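Local atomic coordinates of ribose 5-phosphate isomerase, putative (Trypanosoma brucei brucei, PDB entry 6FXS), a protein that probably catalyses the interconversion of ribose 5-phosphate and ribulose 5-phosphate. Residues 118-123 / 148-153; 25-30 / 39-44. All coordinates share one frame; numbering follows the deposited sequence.

Contact 1: 118-123 / 148-153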
loop_
_atom_site.group_PDB
_atom_site.type_symbol
_atom_site.label_atom_id
_atom_site.label_comp_id
_atom_site.label_asym_id
_atom_site.label_seq_id
_atom_site.Cartn_x
_atom_site.Cartn_y
_atom_site.Cartn_z
ATOM N N MET B 118 -10.843 -4.380 9.069
ATOM C CA MET B 118 -11.849 -3.359 9.310
ATOM C C MET B 118 -13.104 -3.532 8.411
ATOM O O MET B 118 -14.199 -3.189 8.836
ATOM C CB MET B 118 -11.286 -1.965 9.161
ATOM C CG MET B 118 -10.115 -1.639 10.177
ATOM S SD MET B 118 -10.433 -2.173 11.900
ATOM C CE MET B 118 -11.594 -0.876 12.218
ATOM N N ALA B 119 -12.912 -4.049 7.194
ATOM C CA ALA B 119 -14.058 -4.304 6.304
ATOM C C ALA B 119 -15.036 -5.239 7.015
ATOM O O ALA B 119 -16.257 -5.118 6.885
ATOM C CB ALA B 119 -13.611 -4.982 5.033
ATOM N N ARG B 120 -14.477 -6.208 7.710
ATOM C CA ARG B 120 -15.306 -7.162 8.482
ATOM C C ARG B 120 -15.834 -6.605 9.811
ATOM O O ARG B 120 -17.036 -6.679 10.135
ATOM C CB ARG B 120 -14.479 -8.419 8.720
ATOM C CG ARG B 120 -14.211 -9.239 7.425
ATOM C CD ARG B 120 -15.386 -9.885 6.763
ATOM N NE ARG B 120 -16.073 -10.706 7.723
ATOM C CZ ARG B 120 -17.293 -10.597 8.150
ATOM N NH1 ARG B 120 -18.208 -9.811 7.565
ATOM N NH2 ARG B 120 -17.620 -11.366 9.203
ATOM N N GLN B 121 -14.904 -6.105 10.592
ATOM C CA GLN B 121 -15.212 -5.639 11.956
ATOM C C GLN B 121 -16.182 -4.481 12.001
ATOM O O GLN B 121 -17.106 -4.456 12.828
ATOM C CB GLN B 121 -13.919 -5.222 12.661
ATOM C CG GLN B 121 -13.078 -6.362 13.169
ATOM C CD GLN B 121 -13.492 -6.729 14.591
ATOM O OE1 GLN B 121 -14.117 -7.822 14.883
ATOM N NE2 GLN B 121 -13.214 -5.801 15.495
ATOM N N HIS B 122 -16.020 -3.527 11.094
ATOM C CA HIS B 122 -16.903 -2.367 11.013
ATOM C C HIS B 122 -17.988 -2.436 9.955
ATOM O O HIS B 122 -19.108 -1.914 10.197
ATOM C CB HIS B 122 -16.080 -1.058 10.783
ATOM C CG HIS B 122 -15.354 -0.595 12.008
ATOM N ND1 HIS B 122 -14.673 0.614 12.082
ATOM C CD2 HIS B 122 -15.262 -1.160 13.243
ATOM C CE1 HIS B 122 -14.142 0.738 13.291
ATOM N NE2 HIS B 122 -14.491 -0.318 14.026
ATOM N N ASN B 123 -17.662 -2.891 8.771
ATOM C CA ASN B 123 -18.632 -2.820 7.645
ATOM C C ASN B 123 -19.404 -4.153 7.457
ATOM O O ASN B 123 -20.289 -4.221 6.573
ATOM C CB ASN B 123 -17.928 -2.382 6.348
ATOM C CG ASN B 123 -17.091 -1.104 6.549
ATOM O OD1 ASN B 123 -15.860 -1.151 6.597
ATOM N ND2 ASN B 123 -17.768 0.002 6.730
ATOM N N LEU B 148 -12.018 -13.882 5.707
ATOM C CA LEU B 148 -12.889 -15.050 5.995
ATOM C C LEU B 148 -12.909 -15.359 7.460
ATOM O O LEU B 148 -13.954 -15.793 7.945
ATOM C CB LEU B 148 -12.410 -16.275 5.237
ATOM C CG LEU B 148 -12.604 -16.219 3.723
ATOM C CD1 LEU B 148 -11.967 -17.401 3.006
ATOM C CD2 LEU B 148 -14.052 -16.074 3.378
ATOM N N GLN B 149 -11.804 -15.114 8.163
ATOM C CA GLN B 149 -11.685 -15.511 9.558
ATOM C C GLN B 149 -12.151 -14.429 10.545
ATOM O O GLN B 149 -12.470 -14.734 11.723
ATOM C CB GLN B 149 -10.251 -15.877 9.893
ATOM C CG GLN B 149 -9.812 -17.200 9.329
ATOM C CD GLN B 149 -8.369 -17.447 9.661
ATOM O OE1 GLN B 149 -7.718 -16.658 10.382
ATOM N NE2 GLN B 149 -7.832 -18.460 9.085
ATOM N N THR B 150 -12.236 -13.189 10.069
ATOM C CA THR B 150 -12.586 -12.084 10.961
ATOM C C THR B 150 -14.067 -11.909 11.106
ATOM O O THR B 150 -14.799 -11.766 10.103
ATOM C CB THR B 150 -11.865 -10.774 10.503
ATOM O OG1 THR B 150 -10.418 -10.967 10.445
ATOM C CG2 THR B 150 -12.203 -9.646 11.422
ATOM N N PRO B 151 -14.552 -11.820 12.359
ATOM C CA PRO B 151 -15.979 -11.603 12.611
ATOM C C PRO B 151 -16.325 -10.076 12.601
ATOM O O PRO B 151 -15.410 -9.233 12.681
ATOM C CB PRO B 151 -16.186 -12.181 14.037
ATOM C CG PRO B 151 -14.844 -11.836 14.699
ATOM C CD PRO B 151 -13.818 -12.141 13.604
ATOM N N TYR B 152 -17.611 -9.776 12.466
ATOM C CA TYR B 152 -18.167 -8.473 12.667
ATOM C C TYR B 152 -18.030 -8.111 14.154
ATOM O O TYR B 152 -18.153 -8.981 14.990
ATOM C CB TYR B 152 -19.644 -8.468 12.274
ATOM C CG TYR B 152 -20.362 -7.143 12.499
ATOM C CD1 TYR B 152 -19.879 -5.939 11.945
ATOM C CD2 TYR B 152 -21.571 -7.121 13.158
ATOM C CE1 TYR B 152 -20.558 -4.752 12.103
ATOM C CE2 TYR B 152 -22.246 -5.927 13.351
ATOM C CZ TYR B 152 -21.758 -4.720 12.789
ATOM O OH TYR B 152 -22.521 -3.529 12.967
ATOM N N SER B 153 -17.662 -6.871 14.482
ATOM C CA SER B 153 -17.472 -6.497 15.922
ATOM C C SER B 153 -18.752 -6.575 16.795
ATOM O O SER B 153 -18.652 -6.737 18.000
ATOM C CB SER B 153 -16.793 -5.133 16.098
ATOM O OG SER B 153 -17.815 -4.167 15.938
#
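Arg120 holds Thr150 from the side, with NE and NH2 both directed at one backbone oxygen. The NE to Thr150 O distance is 2.9 Å and the NH2 to Thr150 O distance 3.0 Å. Each bond is bent, near 131° and 134° at the hydrogen, as expected when two neighbouring N-H groups share an acceptor, here one tilted from the guanidinium plane. Bends at chi2 and chi3 bring NE and NH2 to Thr150 O. Nearer the backbone, Arg120 CB meets Thr150 CG2 at 3.7 Å. A long, flexible arginine suits this place because its aliphatic part packs on the threonine while its head takes up the carbonyl of Thr150, the first residue beyond helix 137-149. NH1 turns to Asp124 in a salt bridge and to Ala125 O, which fixes the plane of the group.

Gln121 brings its CG across Thr150 CG2 at about a right angle, and its backbone O receives a fairly straight bond of 3.0 Å from Ser153 N on an in-plane lone pair. Between these two grips Tyr152 lays its ring edge toward Arg120 O, while Tyr152 CA lies 3.3 Å from Arg120 O in a CA-H...O contact. The phenol OH is hydrogen-bonded to Thr159 OG1, so the aromatic side chain spans from the helix end to the next helix.

The contact lies at the surface, where the chain leaving helix 137-149 runs over the C-terminal end of helix 113-121 before entering helix 156-169.

Contact 2: 25-30 / 39-44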
loop_
_atom_site.group_PDB
_atom_site.type_symbol
_atom_site.label_atom_id
_atom_site.label_comp_id
_atom_site.label_asym_id
_atom_site.label_seq_id
_atom_site.Cartn_x
_atom_site.Cartn_y
_atom_site.Cartn_z
ATOM N N VAL B 25 -18.217 -19.748 -0.441
ATOM C CA VAL B 25 -17.478 -18.557 -0.841
ATOM C C VAL B 25 -17.524 -18.518 -2.322
ATOM O O VAL B 25 -16.856 -19.301 -2.965
ATOM C CB VAL B 25 -16.034 -18.615 -0.310
ATOM C CG1 VAL B 25 -15.272 -17.389 -0.746
ATOM C CG2 VAL B 25 -15.973 -18.833 1.186
ATOM N N ALA B 26 -18.409 -17.710 -2.893
ATOM C CA ALA B 26 -18.487 -17.586 -4.322
ATOM C C ALA B 26 -17.316 -16.690 -4.773
ATOM O O ALA B 26 -17.067 -15.630 -4.150
ATOM C CB ALA B 26 -19.827 -16.979 -4.741
ATOM N N ILE B 27 -16.611 -17.122 -5.819
ATOM C CA ILE B 27 -15.438 -16.459 -6.346
ATOM C C ILE B 27 -15.665 -16.146 -7.833
ATOM O O ILE B 27 -16.109 -17.019 -8.641
ATOM C CB ILE B 27 -14.169 -17.302 -6.204
ATOM C CG1 ILE B 27 -13.980 -17.754 -4.795
ATOM C CG2 ILE B 27 -12.953 -16.543 -6.667
ATOM C CD1 ILE B 27 -13.022 -18.921 -4.670
ATOM N N GLY B 28 -15.433 -14.888 -8.198
ATOM C CA GLY B 28 -15.547 -14.425 -9.565
ATOM C C GLY B 28 -14.346 -13.608 -9.959
ATOM O O GLY B 28 -13.693 -12.955 -9.089
ATOM N N ALA B 29 -14.052 -13.610 -11.258
ATOM C CA ALA B 29 -13.002 -12.801 -11.802
ATOM C C ALA B 29 -13.390 -12.153 -13.110
ATOM O O ALA B 29 -14.525 -12.283 -13.583
ATOM C CB ALA B 29 -11.711 -13.588 -11.928
ATOM N N ASP B 30 -12.452 -11.410 -13.697
ATOM C CA ASP B 30 -12.516 -11.193 -15.146
ATOM C C ASP B 30 -11.304 -11.846 -15.768
ATOM O O ASP B 30 -10.601 -12.638 -15.136
ATOM C CB ASP B 30 -12.743 -9.721 -15.483
ATOM C CG ASP B 30 -11.512 -8.811 -15.187
ATOM O OD1 ASP B 30 -10.485 -9.249 -14.674
ATOM O OD2 ASP B 30 -11.629 -7.628 -15.550
ATOM N N SER B 39 -4.918 -19.911 -7.397
ATOM C CA SER B 39 -4.307 -19.502 -6.118
ATOM C C SER B 39 -5.435 -18.930 -5.181
ATOM O O SER B 39 -5.449 -19.213 -4.021
ATOM C CB SER B 39 -3.155 -18.501 -6.379
ATOM O OG SER B 39 -3.714 -17.248 -6.827
ATOM N N ILE B 40 -6.394 -18.183 -5.700
ATOM C CA ILE B 40 -7.457 -17.626 -4.846
ATOM C C ILE B 40 -8.292 -18.757 -4.174
ATOM O O ILE B 40 -8.576 -18.725 -2.974
ATOM C CB ILE B 40 -8.447 -16.789 -5.646
ATOM C CG1 ILE B 40 -7.768 -15.612 -6.391
ATOM C CG2 ILE B 40 -9.580 -16.295 -4.754
ATOM C CD1 ILE B 40 -6.921 -14.687 -5.545
ATOM N N VAL B 41 -8.684 -19.757 -4.987
ATOM C CA VAL B 41 -9.395 -20.983 -4.494
ATOM C C VAL B 41 -8.603 -21.648 -3.376
ATOM O O VAL B 41 -9.132 -21.971 -2.321
ATOM C CB VAL B 41 -9.646 -21.975 -5.716
ATOM C CG1 VAL B 41 -10.277 -23.298 -5.297
ATOM C CG2 VAL B 41 -10.490 -21.271 -6.712
ATOM N N ARG B 42 -7.323 -21.800 -3.591
ATOM C CA ARG B 42 -6.437 -22.399 -2.583
ATOM C C ARG B 42 -6.296 -21.554 -1.315
ATOM O O ARG B 42 -6.306 -22.094 -0.187
ATOM C CB ARG B 42 -5.054 -22.626 -3.174
ATOM C CG ARG B 42 -4.071 -23.350 -2.306
ATOM C CD ARG B 42 -2.627 -23.282 -2.844
ATOM N NE ARG B 42 -2.654 -23.185 -4.308
ATOM C CZ ARG B 42 -2.022 -22.282 -5.062
ATOM N NH1 ARG B 42 -1.211 -21.363 -4.524
ATOM N NH2 ARG B 42 -2.189 -22.321 -6.396
ATOM N N TYR B 43 -6.240 -20.230 -1.478
ATOM C CA TYR B 43 -6.209 -19.382 -0.271
ATOM C C TYR B 43 -7.506 -19.514 0.527
ATOM O O TYR B 43 -7.452 -19.546 1.745
ATOM C CB TYR B 43 -5.946 -17.923 -0.627
ATOM C CG TYR B 43 -4.695 -17.654 -1.433
ATOM C CD1 TYR B 43 -3.566 -18.467 -1.384
ATOM C CD2 TYR B 43 -4.642 -16.559 -2.245
ATOM C CE1 TYR B 43 -2.448 -18.225 -2.182
ATOM C CE2 TYR B 43 -3.533 -16.264 -3.010
ATOM C CZ TYR B 43 -2.430 -17.071 -2.977
ATOM O OH TYR B 43 -1.394 -16.646 -3.789
ATOM N N VAL B 44 -8.645 -19.641 -0.141
ATOM C CA VAL B 44 -9.887 -19.853 0.569
ATOM C C VAL B 44 -9.886 -21.149 1.422
ATOM O O VAL B 44 -10.344 -21.129 2.533
ATOM C CB VAL B 44 -11.107 -19.902 -0.395
ATOM C CG1 VAL B 44 -12.356 -20.324 0.385
ATOM C CG2 VAL B 44 -11.321 -18.549 -1.103
#
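Ile27 of strand 23-29 points its CD1 at Val44 of helix 37-46, the two side chains meeting tip to tip with Ile27 CD1 4.0 Å from Val44 CG2. Strand and helix are the first two elements of a beta-alpha-beta unit completed by strand 51-55, within a parallel, Rossmann-like alpha/beta sandwich. The helix returns antiparallel to the strand, at 161° between the segment directions, and the axes come within 10.1 Å, a spacing filled by branched aliphatic side chains from both sides.

Ile27 offers two branches to the helix. Its CG1 lies anti to the carbonyl carbon (chi1 -53°), and the extended chi2 carries CD1 outward between Val44 and Val41; the Val41 side chain crosses it at about a right angle. The other branch, CG2, meets Ile40 CG2 at 3.9 Å, where the two isoleucines pass at a slant. One residue thus touches three positions on two successive turns of the helix, which explains why a long, forked side chain suits the middle of the strand.

Val25, two residues earlier on the same face of the strand, lies alongside Val44, the two side chains running in opposite directions. Beta-branched Val25 suits the extended strand backbone, while the short fork of Val44 gives one methyl to Val25 CG2 and the other to Ile27 CD1. Strand 84-89 adds to this core, with Ile86 against both Val25 and Val44 and Val88 against Ile40, and Pro53 of strand 51-55 lies beside Ile27 and Val41. No hydrogen bond crosses between the segments. At the Val25 end the valines interlock through both methyls of each: Val25 CG2 is 4.0 Å from Val44 CG1, and Val25 CG1 is 4.1 Å from Val44 CG2.

In the fold
Contact 2 belongs to the buried core and contact 1 to the surface, and their chemistry follows. The 25-30 / 39-44 pairing is purely apolar and joins a sheet strand to the helix that covers it, whereas 118-123 / 148-153 joins a helix end to a connecting segment, largely through backbone carbonyls, a guanidinium and a tyrosine ring. They share no segment, and both segments of contact 2 come earlier in the chain than those of contact 1. Their centres are about 19 Å apart, yet Leu148, at the start of segment 148-153, ties that segment to the core of contact 2: its CD1 lies 3.9 Å from Val44 CG1, and its CD2 also packs on Val25.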